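Local coordinates for protein D-mandelate dehydrogenase (Rhodotorula graminis, PDB 2W2K) that binds NAD(+) and, as a member of the D-isomer-specific 2-hydroxyacid dehydrogenase family, probably interconverts D-mandelate and the corresponding 2-oxo acid, at residues R110-T115 with F313-R318; T115-L120 with G172-E177; I125-R130 with H298-T303; L190-Y193 with P197-A200. All coordinates share one frame; numbering follows the deposited sequence.

Contact 1 (R110-T115 with F313-R318); sequences RGAGDT and FHEFER
Glu315 meets Ala112 with the aliphatic part of its chain. Its CB lies 3.8 Å from Ala112 CB, and its CG comes closer, 3.6 Å from the same methyl. CG is trans to the backbone N (chi1 -172°), which lays it alongside the alanine. The chain then bends (chi2 77°), and the carboxylate returns to its own helix in a two-nitrogen, side-on salt bridge: Arg318 NE hydrogen-bonds to Glu315 OE1 at 2.9 Å, and Arg318 NH2 to Glu315 OE2 at 2.8 Å. The carboxylate carbon lies in the guanidinium plane, although both oxygens are approached from outside the carboxylate's own plane.

Ala112 belongs to a type I turn, Gly111 to Asp114, whose Gly113 is the N-cap of helix 114-130. This helix leads from the five-stranded parallel sheet into the nucleotide-binding domain, while Glu315 lies on helix 310-330, which follows that domain's last strand. With an alanine in place of Glu315, Ala112 would probably have a gap beside its methyl, and Arg318 would lose its ion-pair mate. Ala112 CB approaches the Phe316 ring obliquely, 3.6 Å from Phe316 CE1; the Phe316 ring also touches Ala87 and Ser109.

Contact 2 (T115-L120 with G172-E177); sequences TATSDL and GAIQKE
Thr117 and Ile174 bring their methyl branches together where two helices cross: Thr117 CG2 is 4.0 Å from Ile174 CG2, and Ile174 CD1 is 4.1 Å from Thr117 CB. Glu177, about one turn beyond Ile174 on the same helix, faces Ser118, whose OG is 3.5 Å from Glu177 CB. This is a van der Waals contact with a methylene, since no direct hydrogen bond joins the two segments. Ser118 CB also rests 3.8 Å from the backbone O of Ile174.

The next shell fixes these groups. Ser118 OG sits between its own N and carbonyl carbon (chi1 63°), from where it hydrogen-bonds to the carbonyl of Asp114 and to Lys181 NZ. Thr117 OG1, in a different rotamer (chi1 -51°), bonds to the carbonyl of Gly113, leaving the methyl to face Ile174. Beyond CB the Glu177 chain turns away from the serine, and its OE2 forms a salt bridge with Arg180. A water donates to Glu177 OE1 at 2.7 Å and is hydrogen-bonded to Thr115 OG1 at 3.1 Å.

Over segments 115-120 and 173-177 the axes approach to 8.7 Å and cross at -50°. Helix 173-185 follows strand 165-169 as the first helix of a Rossmann fold, with Gly172 at its N-cap and Ala173 and Ile174 among the NAD(+)-binding residues. Helix 114-130 thus packs directly beside the dinucleotide-binding turn. Between the two segments carbon groups make the direct touch, while the direct polar ties between the helices come one turn on, from Lys181 to Ser118 OG and Asp119 OD1.

Contact 3 (I125-R130 with H298-T303); sequences ILSVFR and HVTLTT
Ser127 OG and Thr300 OG1 lie 2.7 Å apart, a short hydrogen bond in which either hydroxyl could be the donor. Ser127 and Thr300 are the only residues that come within 4.5 Å of each other across the two segments, whose backbones stay well separated: the nearest CA atoms, those of Ser127 and Thr300, are 7.1 Å apart. The hydroxyls bridge that space because both CB atoms point across it. Ser127 holds its OG trans to the backbone N (chi1 -171°), directing it at the strand. On Thr300 the OG1 branch lies beside the backbone N (chi1 -56°), while CG2 flanks the bond at 3.7 Å from Ser127 OG.

Both residues are buried; Ser133 of helix 132-139 packs against each of them, and an acidic side chain of another subunit packs on Thr300. The helix has a second tie to the sheet, since Val128 O accepts from Ser277 OG on strand 275-280. Thr300 is held in place by backbone bonds to Ala278 and Leu280 of that same strand. The other subunit lies against both segments: Arg130 bonds to its backbone through NH1 and NH2, and Thr303 OG1 to one of its polar side chains.

The helix end 125-130 packs on the last strand, 299-301, of a seven-stranded parallel sheet with strand order 3-2-1-4-5-6-7, the arrangement of the NAD-binding Rossmann domain in this family.

Contact 4 (L190-Y193 with P197-A200); sequences LVYY and PADA
Tyr192 extends its ring from the strand so that the phenol end lies against Ala198, with CZ of Tyr192 3.9 Å from CB of Ala198. The methyl approaches the ring obliquely and comes nearer still to the oxygen, Ala198 CB lying 3.4 Å from Tyr192 OH. Beside it runs the one hydrogen bond between the segments: Ala198 N donates to Tyr192 OH at 3.0 Å, nearly straight at 170°. The backbone of Pro197 lies alongside, its CA 3.9 Å from Tyr192 OH.

The ring reaches this place through a chi1 of 79°, which sets CG between the backbone N and the carbonyl carbon. The same hydroxyl also bonds to Glu203 OE1; as it accepts from the amide, it presumably donates to that carboxylate. One oxygen thus joins the loop to the helix that follows. A phenylalanine at Tyr192 would keep the ring but would probably leave both the amide of Ala198 and Glu203 without this partner, letting the loop shift more easily.

The loop is fixed at its far end as well, where Asp199, the N-cap of helix 200-206, turns OD1 to the backbone N of Thr202. Tyr192 stands on strand 189-193, two residues before Asp194, an NAD(+)-binding residue just past the end of the second Rossmann strand. That strand lies between strands 165-169 and 209-210, and the tyrosine touches Ala168 on one and Arg210 on the other, with Pro197 also packed on Arg210 and helix 200-206 following directly.

Helix 114-130 serves three of the contacts: its start lies in contact 1, its first turns in contact 2 and its end in contact 3. The chemistry changes along it. Contact 1, at the surface, uses carbon packing around a turn; contact 2, partly buried, mixes methyls with a water bridge; contact 3, fully buried, depends on one hydroxyl pair. Contact 4, partly buried on another strand of the sheet that contact 3 reaches, also centres on a hydroxyl, but one bonded to a backbone amide. Contacts 1 and 2 share Thr115 and touch where Asp114 packs on Ile174. Contact 2 joins contact 4 through the Lys176–Asp199 salt bridge.

Contact 1 (R110-T115 with F313-R318)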
loop_
_atom_site.group_PDB
_atom_site.type_symbol
_atom_site.label_atom_id
_atom_site.label_comp_id
_atom_site.label_asym_id
_atom_site.label_seq_id
_atom_site.Cartn_x
_atom_site.Cartn_y
_atom_site.Cartn_z
ATOM N N ARG B 110 -19.052 14.858 -7.297
ATOM C CA ARG B 110 -18.450 13.763 -8.098
ATOM C C ARG B 110 -17.038 14.084 -8.644
ATOM O O ARG B 110 -16.798 15.158 -9.266
ATOM C CB ARG B 110 -19.406 13.341 -9.245
ATOM C CG ARG B 110 -18.839 12.285 -10.213
ATOM C CD ARG B 110 -19.761 12.026 -11.435
ATOM N NE ARG B 110 -20.161 13.253 -12.131
ATOM C CZ ARG B 110 -19.401 13.940 -12.987
ATOM N NH1 ARG B 110 -18.160 13.549 -13.281
ATOM N NH2 ARG B 110 -19.872 15.050 -13.531
ATOM N N GLY B 111 -16.114 13.141 -8.416
ATOM C CA GLY B 111 -14.736 13.238 -8.895
ATOM C C GLY B 111 -13.733 13.725 -7.870
ATOM O O GLY B 111 -12.542 13.466 -8.015
ATOM N N ALA B 112 -14.192 14.460 -6.840
ATOM C CA ALA B 112 -13.258 15.099 -5.867
ATOM C C ALA B 112 -12.337 14.107 -5.160
ATOM O O ALA B 112 -11.181 14.430 -4.875
ATOM C CB ALA B 112 -14.028 15.939 -4.801
ATOM N N GLY B 113 -12.874 12.931 -4.832
ATOM C CA GLY B 113 -12.116 11.888 -4.102
ATOM C C GLY B 113 -11.552 10.744 -4.955
ATOM O O GLY B 113 -11.213 9.689 -4.405
ATOM N N ASP B 114 -11.454 10.916 -6.285
ATOM C CA ASP B 114 -10.943 9.813 -7.171
ATOM C C ASP B 114 -9.510 9.370 -6.810
ATOM O O ASP B 114 -9.215 8.169 -6.749
ATOM C CB ASP B 114 -10.977 10.189 -8.670
ATOM C CG ASP B 114 -12.407 10.231 -9.275
ATOM O OD1 ASP B 114 -13.401 9.995 -8.563
ATOM O OD2 ASP B 114 -12.528 10.534 -10.496
ATOM N N THR B 115 -8.619 10.329 -6.553
ATOM C CA THR B 115 -7.222 9.984 -6.213
ATOM C C THR B 115 -7.158 9.255 -4.848
ATOM O O THR B 115 -6.527 8.188 -4.730
ATOM C CB THR B 115 -6.311 11.247 -6.224
ATOM O OG1 THR B 115 -6.207 11.737 -7.582
ATOM C CG2 THR B 115 -4.882 10.936 -5.648
ATOM N N PHE B 313 -11.035 17.379 0.493
ATOM C CA PHE B 313 -11.855 18.384 1.196
ATOM C C PHE B 313 -11.729 19.767 0.527
ATOM O O PHE B 313 -12.726 20.512 0.442
ATOM C CB PHE B 313 -11.471 18.473 2.700
ATOM C CG PHE B 313 -11.531 17.159 3.456
ATOM C CD1 PHE B 313 -12.429 16.148 3.104
ATOM C CD2 PHE B 313 -10.698 16.951 4.567
ATOM C CE1 PHE B 313 -12.471 14.936 3.831
ATOM C CE2 PHE B 313 -10.738 15.742 5.296
ATOM C CZ PHE B 313 -11.628 14.745 4.928
ATOM N N HIS B 314 -10.525 20.118 0.053
ATOM C CA HIS B 314 -10.323 21.351 -0.758
ATOM C C HIS B 314 -11.272 21.345 -1.975
ATOM O O HIS B 314 -11.934 22.359 -2.291
ATOM C CB HIS B 314 -8.870 21.451 -1.263
ATOM C CG HIS B 314 -7.904 22.070 -0.290
ATOM N ND1 HIS B 314 -7.777 21.655 1.021
ATOM C CD2 HIS B 314 -7.008 23.076 -0.450
ATOM C CE1 HIS B 314 -6.853 22.386 1.628
ATOM N NE2 HIS B 314 -6.366 23.249 0.755
ATOM N N GLU B 315 -11.332 20.207 -2.674
ATOM C CA GLU B 315 -12.194 20.105 -3.852
ATOM C C GLU B 315 -13.714 20.088 -3.521
ATOM O O GLU B 315 -14.513 20.652 -4.301
ATOM C CB GLU B 315 -11.729 18.967 -4.792
ATOM C CG GLU B 315 -12.445 18.904 -6.150
ATOM C CD GLU B 315 -11.982 19.955 -7.197
ATOM O OE1 GLU B 315 -11.167 20.875 -6.893
ATOM O OE2 GLU B 315 -12.475 19.837 -8.349
ATOM N N PHE B 316 -14.118 19.479 -2.391
ATOM C CA PHE B 316 -15.526 19.584 -1.896
ATOM C C PHE B 316 -15.928 21.074 -1.714
ATOM O O PHE B 316 -16.996 21.503 -2.174
ATOM C CB PHE B 316 -15.778 18.845 -0.537
ATOM C CG PHE B 316 -15.786 17.329 -0.610
ATOM C CD1 PHE B 316 -15.930 16.633 -1.825
ATOM C CD2 PHE B 316 -15.667 16.589 0.569
ATOM C CE1 PHE B 316 -15.923 15.191 -1.843
ATOM C CE2 PHE B 316 -15.670 15.178 0.561
ATOM C CZ PHE B 316 -15.809 14.485 -0.659
ATOM N N GLU B 317 -15.091 21.849 -1.010
ATOM C CA GLU B 317 -15.346 23.295 -0.809
ATOM C C GLU B 317 -15.371 24.077 -2.130
ATOM O O GLU B 317 -16.282 24.893 -2.339
ATOM C CB GLU B 317 -14.322 23.893 0.194
ATOM C CG GLU B 317 -14.521 23.318 1.618
ATOM C CD GLU B 317 -13.769 24.058 2.739
ATOM O OE1 GLU B 317 -13.014 25.022 2.459
ATOM O OE2 GLU B 317 -13.950 23.639 3.917
ATOM N N ARG B 318 -14.402 23.829 -3.029
ATOM C CA ARG B 318 -14.394 24.520 -4.351
ATOM C C ARG B 318 -15.638 24.195 -5.205
ATOM O O ARG B 318 -16.259 25.107 -5.764
ATOM C CB ARG B 318 -13.111 24.212 -5.168
ATOM C CG ARG B 318 -12.978 25.085 -6.481
ATOM C CD ARG B 318 -11.809 24.600 -7.377
ATOM N NE ARG B 318 -12.137 23.363 -8.100
ATOM C CZ ARG B 318 -12.815 23.304 -9.252
ATOM N NH1 ARG B 318 -13.268 24.412 -9.849
ATOM N NH2 ARG B 318 -13.045 22.129 -9.821
#

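Contact 2 (T115-L120 with G172-E177)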
loop_
_atom_site.group_PDB
_atom_site.type_symbol
_atom_site.label_atom_id
_atom_site.label_comp_id
_atom_site.label_asym_id
_atom_site.label_seq_id
_atom_site.Cartn_x
_atom_site.Cartn_y
_atom_site.Cartn_z
ATOM N N THR B 115 -8.619 10.329 -6.553
ATOM C CA THR B 115 -7.222 9.984 -6.213
ATOM C C THR B 115 -7.158 9.255 -4.848
ATOM O O THR B 115 -6.527 8.188 -4.730
ATOM C CB THR B 115 -6.311 11.247 -6.224
ATOM O OG1 THR B 115 -6.207 11.737 -7.582
ATOM C CG2 THR B 115 -4.882 10.936 -5.648
ATOM N N ALA B 116 -7.808 9.834 -3.829
ATOM C CA ALA B 116 -7.793 9.242 -2.476
ATOM C C ALA B 116 -8.395 7.816 -2.440
ATOM O O ALA B 116 -7.774 6.909 -1.891
ATOM C CB ALA B 116 -8.454 10.174 -1.429
ATOM N N THR B 117 -9.567 7.609 -3.053
ATOM C CA THR B 117 -10.256 6.307 -2.961
ATOM C C THR B 117 -9.474 5.225 -3.725
ATOM O O THR B 117 -9.332 4.083 -3.226
ATOM C CB THR B 117 -11.729 6.373 -3.448
ATOM O OG1 THR B 117 -12.399 7.452 -2.786
ATOM C CG2 THR B 117 -12.491 5.051 -3.125
ATOM N N SER B 118 -8.958 5.575 -4.910
ATOM C CA SER B 118 -8.126 4.603 -5.689
ATOM C C SER B 118 -6.797 4.218 -4.989
ATOM O O SER B 118 -6.380 3.041 -5.049
ATOM C CB SER B 118 -7.894 5.053 -7.147
ATOM O OG SER B 118 -7.153 6.282 -7.238
ATOM N N ASP B 119 -6.129 5.198 -4.356
ATOM C CA ASP B 119 -4.912 4.926 -3.547
ATOM C C ASP B 119 -5.215 3.991 -2.361
ATOM O O ASP B 119 -4.408 3.091 -2.048
ATOM C CB ASP B 119 -4.323 6.240 -2.991
ATOM C CG ASP B 119 -3.474 7.018 -4.014
ATOM O OD1 ASP B 119 -3.191 6.483 -5.118
ATOM O OD2 ASP B 119 -3.089 8.184 -3.701
ATOM N N LEU B 120 -6.348 4.213 -1.669
ATOM C CA LEU B 120 -6.722 3.357 -0.503
ATOM C C LEU B 120 -7.057 1.930 -0.968
ATOM O O LEU B 120 -6.691 0.953 -0.294
ATOM C CB LEU B 120 -7.884 3.975 0.339
ATOM C CG LEU B 120 -8.204 3.464 1.777
ATOM C CD1 LEU B 120 -9.085 2.203 1.800
ATOM C CD2 LEU B 120 -6.951 3.261 2.686
ATOM N N GLY B 172 -15.855 2.157 -13.712
ATOM C CA GLY B 172 -16.084 3.598 -13.682
ATOM C C GLY B 172 -14.838 4.401 -13.324
ATOM O O GLY B 172 -13.719 3.853 -13.319
ATOM N N ALA B 173 -15.023 5.687 -13.000
ATOM C CA ALA B 173 -13.863 6.593 -12.854
ATOM C C ALA B 173 -12.826 6.143 -11.800
ATOM O O ALA B 173 -11.610 6.137 -12.070
ATOM C CB ALA B 173 -14.332 8.023 -12.600
ATOM N N ILE B 174 -13.307 5.748 -10.614
ATOM C CA ILE B 174 -12.395 5.328 -9.528
ATOM C C ILE B 174 -11.665 4.052 -9.940
ATOM O O ILE B 174 -10.446 3.967 -9.766
ATOM C CB ILE B 174 -13.126 5.166 -8.144
ATOM C CG1 ILE B 174 -13.529 6.544 -7.581
ATOM C CG2 ILE B 174 -12.249 4.430 -7.115
ATOM C CD1 ILE B 174 -14.517 6.495 -6.421
ATOM N N GLN B 175 -12.405 3.061 -10.464
ATOM C CA GLN B 175 -11.774 1.781 -10.886
ATOM C C GLN B 175 -10.736 1.925 -12.022
ATOM O O GLN B 175 -9.716 1.210 -12.034
ATOM C CB GLN B 175 -12.840 0.729 -11.258
ATOM C CG GLN B 175 -12.283 -0.732 -11.387
ATOM C CD GLN B 175 -12.350 -1.526 -10.059
ATOM O OE1 GLN B 175 -11.393 -1.518 -9.264
ATOM N NE2 GLN B 175 -13.474 -2.214 -9.824
ATOM N N LYS B 176 -10.978 2.849 -12.967
ATOM C CA LYS B 176 -9.989 3.140 -14.013
ATOM C C LYS B 176 -8.650 3.567 -13.414
ATOM O O LYS B 176 -7.582 3.194 -13.945
ATOM C CB LYS B 176 -10.514 4.173 -15.043
ATOM C CG LYS B 176 -11.652 3.632 -15.939
ATOM C CD LYS B 176 -12.162 4.774 -16.864
ATOM C CE LYS B 176 -13.254 4.305 -17.825
ATOM N NZ LYS B 176 -13.650 5.447 -18.732
ATOM N N GLU B 177 -8.698 4.292 -12.288
ATOM C CA GLU B 177 -7.457 4.710 -11.587
ATOM C C GLU B 177 -6.855 3.568 -10.755
ATOM O O GLU B 177 -5.630 3.407 -10.742
ATOM C CB GLU B 177 -7.701 5.950 -10.704
ATOM C CG GLU B 177 -7.667 7.288 -11.482
ATOM C CD GLU B 177 -6.264 7.610 -12.015
ATOM O OE1 GLU B 177 -5.408 8.049 -11.209
ATOM O OE2 GLU B 177 -6.022 7.438 -13.241
HETATM O O HOH W 1 -4.774 9.398 -8.925
#

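Contact 3 (I125-R130 with H298-T303)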
loop_
_atom_site.group_PDB
_atom_site.type_symbol
_atom_site.label_atom_id
_atom_site.label_comp_id
_atom_site.label_asym_id
_atom_site.label_seq_id
_atom_site.Cartn_x
_atom_site.Cartn_y
_atom_site.Cartn_z
ATOM N N ILE B 125 -5.138 -3.900 -1.635
ATOM C CA ILE B 125 -4.599 -4.927 -2.592
ATOM C C ILE B 125 -3.198 -5.413 -2.177
ATOM O O ILE B 125 -2.928 -6.635 -2.115
ATOM C CB ILE B 125 -4.606 -4.419 -4.091
ATOM C CG1 ILE B 125 -6.048 -4.269 -4.594
ATOM C CG2 ILE B 125 -3.849 -5.409 -5.018
ATOM C CD1 ILE B 125 -6.192 -3.470 -5.970
ATOM N N LEU B 126 -2.309 -4.459 -1.872
ATOM C CA LEU B 126 -0.995 -4.805 -1.319
ATOM C C LEU B 126 -1.138 -5.597 -0.001
ATOM O O LEU B 126 -0.497 -6.640 0.160
ATOM C CB LEU B 126 -0.111 -3.548 -1.150
ATOM C CG LEU B 126 0.431 -2.909 -2.449
ATOM C CD1 LEU B 126 0.794 -1.407 -2.276
ATOM C CD2 LEU B 126 1.626 -3.685 -3.026
ATOM N N SER B 127 -1.990 -5.129 0.919
ATOM C CA SER B 127 -2.211 -5.845 2.196
ATOM C C SER B 127 -2.638 -7.326 2.051
ATOM O O SER B 127 -2.089 -8.200 2.739
ATOM C CB SER B 127 -3.194 -5.073 3.113
ATOM O OG SER B 127 -3.233 -5.661 4.408
ATOM N N VAL B 128 -3.600 -7.603 1.168
ATOM C CA VAL B 128 -4.143 -8.972 1.026
ATOM C C VAL B 128 -3.178 -9.936 0.310
ATOM O O VAL B 128 -3.217 -11.159 0.562
ATOM C CB VAL B 128 -5.596 -9.010 0.386
ATOM C CG1 VAL B 128 -6.621 -8.234 1.267
ATOM C CG2 VAL B 128 -5.635 -8.498 -1.065
ATOM N N PHE B 129 -2.321 -9.410 -0.572
ATOM C CA PHE B 129 -1.304 -10.235 -1.248
ATOM C C PHE B 129 -0.119 -10.565 -0.311
ATOM O O PHE B 129 0.424 -11.677 -0.366
ATOM C CB PHE B 129 -0.786 -9.571 -2.548
ATOM C CG PHE B 129 -1.569 -9.956 -3.811
ATOM C CD1 PHE B 129 -2.529 -9.090 -4.348
ATOM C CD2 PHE B 129 -1.302 -11.177 -4.484
ATOM C CE1 PHE B 129 -3.246 -9.431 -5.522
ATOM C CE2 PHE B 129 -2.011 -11.539 -5.648
ATOM C CZ PHE B 129 -2.993 -10.669 -6.169
ATOM N N ARG B 130 0.238 -9.617 0.562
ATOM C CA ARG B 130 1.472 -9.688 1.400
ATOM C C ARG B 130 1.255 -10.141 2.868
ATOM O O ARG B 130 2.227 -10.411 3.600
ATOM C CB ARG B 130 2.188 -8.318 1.334
ATOM C CG ARG B 130 2.588 -7.910 -0.137
ATOM C CD ARG B 130 3.545 -8.975 -0.854
ATOM N NE ARG B 130 4.775 -9.074 -0.061
ATOM C CZ ARG B 130 5.830 -8.271 -0.184
ATOM N NH1 ARG B 130 5.886 -7.346 -1.163
ATOM N NH2 ARG B 130 6.841 -8.389 0.689
ATOM N N HIS B 298 -6.270 -12.952 8.797
ATOM C CA HIS B 298 -5.940 -12.254 7.548
ATOM C C HIS B 298 -7.044 -11.334 6.962
ATOM O O HIS B 298 -7.187 -11.211 5.726
ATOM C CB HIS B 298 -5.446 -13.275 6.497
ATOM C CG HIS B 298 -4.193 -14.012 6.893
ATOM N ND1 HIS B 298 -3.044 -13.374 7.307
ATOM C CD2 HIS B 298 -3.909 -15.338 6.900
ATOM C CE1 HIS B 298 -2.110 -14.277 7.568
ATOM N NE2 HIS B 298 -2.605 -15.478 7.320
ATOM N N VAL B 299 -7.810 -10.666 7.824
ATOM C CA VAL B 299 -8.794 -9.676 7.333
ATOM C C VAL B 299 -8.321 -8.243 7.679
ATOM O O VAL B 299 -8.167 -7.899 8.861
ATOM C CB VAL B 299 -10.240 -9.929 7.882
ATOM C CG1 VAL B 299 -11.267 -8.958 7.244
ATOM C CG2 VAL B 299 -10.690 -11.373 7.646
ATOM N N THR B 300 -8.075 -7.435 6.651
ATOM C CA THR B 300 -7.663 -6.031 6.797
ATOM C C THR B 300 -8.931 -5.164 6.924
ATOM O O THR B 300 -9.838 -5.226 6.072
ATOM C CB THR B 300 -6.777 -5.542 5.575
ATOM O OG1 THR B 300 -5.622 -6.386 5.398
ATOM C CG2 THR B 300 -6.344 -4.068 5.743
ATOM N N LEU B 301 -9.003 -4.377 8.003
ATOM C CA LEU B 301 -10.200 -3.568 8.318
ATOM C C LEU B 301 -9.854 -2.094 8.613
ATOM O O LEU B 301 -9.046 -1.810 9.502
ATOM C CB LEU B 301 -10.974 -4.184 9.511
ATOM C CG LEU B 301 -11.433 -5.655 9.336
ATOM C CD1 LEU B 301 -11.575 -6.400 10.677
ATOM C CD2 LEU B 301 -12.692 -5.738 8.492
ATOM N N THR B 302 -10.455 -1.162 7.869
ATOM C CA THR B 302 -10.228 0.303 8.071
ATOM C C THR B 302 -11.560 1.077 8.347
ATOM O O THR B 302 -12.655 0.587 8.016
ATOM C CB THR B 302 -9.381 0.938 6.906
ATOM O OG1 THR B 302 -9.951 0.600 5.620
ATOM C CG2 THR B 302 -7.932 0.424 6.945
ATOM N N THR B 303 -11.473 2.260 8.968
ATOM C CA THR B 303 -12.657 3.064 9.350
ATOM C C THR B 303 -13.251 3.982 8.231
ATOM O O THR B 303 -13.393 5.207 8.434
ATOM C CB THR B 303 -12.378 3.939 10.649
ATOM O OG1 THR B 303 -11.340 4.899 10.383
ATOM C CG2 THR B 303 -11.957 3.058 11.829
#

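Contact 4 (L190-Y193 with P197-A200)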
loop_
_atom_site.group_PDB
_atom_site.type_symbol
_atom_site.label_atom_id
_atom_site.label_comp_id
_atom_site.label_asym_id
_atom_site.label_seq_id
_atom_site.Cartn_x
_atom_site.Cartn_y
_atom_site.Cartn_z
ATOM N N LEU B 190 -5.550 -7.276 -16.249
ATOM C CA LEU B 190 -6.929 -6.822 -15.953
ATOM C C LEU B 190 -8.020 -7.612 -16.706
ATOM O O LEU B 190 -7.963 -7.726 -17.932
ATOM C CB LEU B 190 -7.105 -5.309 -16.253
ATOM C CG LEU B 190 -8.489 -4.683 -15.929
ATOM C CD1 LEU B 190 -8.789 -4.652 -14.419
ATOM C CD2 LEU B 190 -8.607 -3.272 -16.525
ATOM N N VAL B 191 -8.983 -8.149 -15.952
ATOM C CA VAL B 191 -10.269 -8.683 -16.508
ATOM C C VAL B 191 -11.405 -7.915 -15.825
ATOM O O VAL B 191 -11.291 -7.587 -14.623
ATOM C CB VAL B 191 -10.405 -10.214 -16.294
ATOM C CG1 VAL B 191 -11.724 -10.757 -16.891
ATOM C CG2 VAL B 191 -9.210 -10.943 -16.948
ATOM N N TYR B 192 -12.467 -7.577 -16.568
ATOM C CA TYR B 192 -13.580 -6.788 -15.968
ATOM C C TYR B 192 -15.008 -7.188 -16.346
ATOM O O TYR B 192 -15.249 -7.716 -17.444
ATOM C CB TYR B 192 -13.395 -5.271 -16.221
ATOM C CG TYR B 192 -13.803 -4.758 -17.619
ATOM C CD1 TYR B 192 -15.026 -4.085 -17.808
ATOM C CD2 TYR B 192 -12.955 -4.899 -18.727
ATOM C CE1 TYR B 192 -15.415 -3.593 -19.065
ATOM C CE2 TYR B 192 -13.348 -4.418 -20.017
ATOM C CZ TYR B 192 -14.578 -3.759 -20.166
ATOM O OH TYR B 192 -14.992 -3.253 -21.401
ATOM N N TYR B 193 -15.932 -6.908 -15.423
ATOM C CA TYR B 193 -17.382 -6.880 -15.703
ATOM C C TYR B 193 -17.912 -5.444 -15.505
ATOM O O TYR B 193 -17.611 -4.803 -14.481
ATOM C CB TYR B 193 -18.187 -7.877 -14.825
ATOM C CG TYR B 193 -19.681 -7.605 -14.940
ATOM C CD1 TYR B 193 -20.442 -8.215 -15.922
ATOM C CD2 TYR B 193 -20.289 -6.638 -14.138
ATOM C CE1 TYR B 193 -21.804 -7.889 -16.099
ATOM C CE2 TYR B 193 -21.638 -6.311 -14.295
ATOM C CZ TYR B 193 -22.391 -6.943 -15.262
ATOM O OH TYR B 193 -23.727 -6.588 -15.416
ATOM N N PRO B 197 -19.642 -1.257 -22.108
ATOM C CA PRO B 197 -18.255 -1.506 -22.502
ATOM C C PRO B 197 -17.366 -0.297 -22.229
ATOM O O PRO B 197 -17.833 0.839 -22.329
ATOM C CB PRO B 197 -18.352 -1.743 -24.015
ATOM C CG PRO B 197 -19.571 -1.003 -24.439
ATOM C CD PRO B 197 -20.534 -1.166 -23.282
ATOM N N ALA B 198 -16.106 -0.552 -21.874
ATOM C CA ALA B 198 -15.116 0.500 -21.730
ATOM C C ALA B 198 -14.834 1.111 -23.096
ATOM O O ALA B 198 -14.854 0.422 -24.120
ATOM C CB ALA B 198 -13.838 -0.058 -21.137
ATOM N N ASP B 199 -14.557 2.408 -23.114
ATOM C CA ASP B 199 -14.172 3.068 -24.354
ATOM C C ASP B 199 -12.948 2.370 -24.953
ATOM O O ASP B 199 -12.143 1.766 -24.227
ATOM C CB ASP B 199 -13.884 4.548 -24.103
ATOM C CG ASP B 199 -12.777 4.758 -23.084
ATOM O OD1 ASP B 199 -11.595 4.758 -23.482
ATOM O OD2 ASP B 199 -13.092 4.931 -21.888
ATOM N N ALA B 200 -12.810 2.460 -26.274
ATOM C CA ALA B 200 -11.735 1.774 -26.992
ATOM C C ALA B 200 -10.341 2.167 -26.488
ATOM O O ALA B 200 -9.406 1.371 -26.563
ATOM C CB ALA B 200 -11.857 2.019 -28.487
#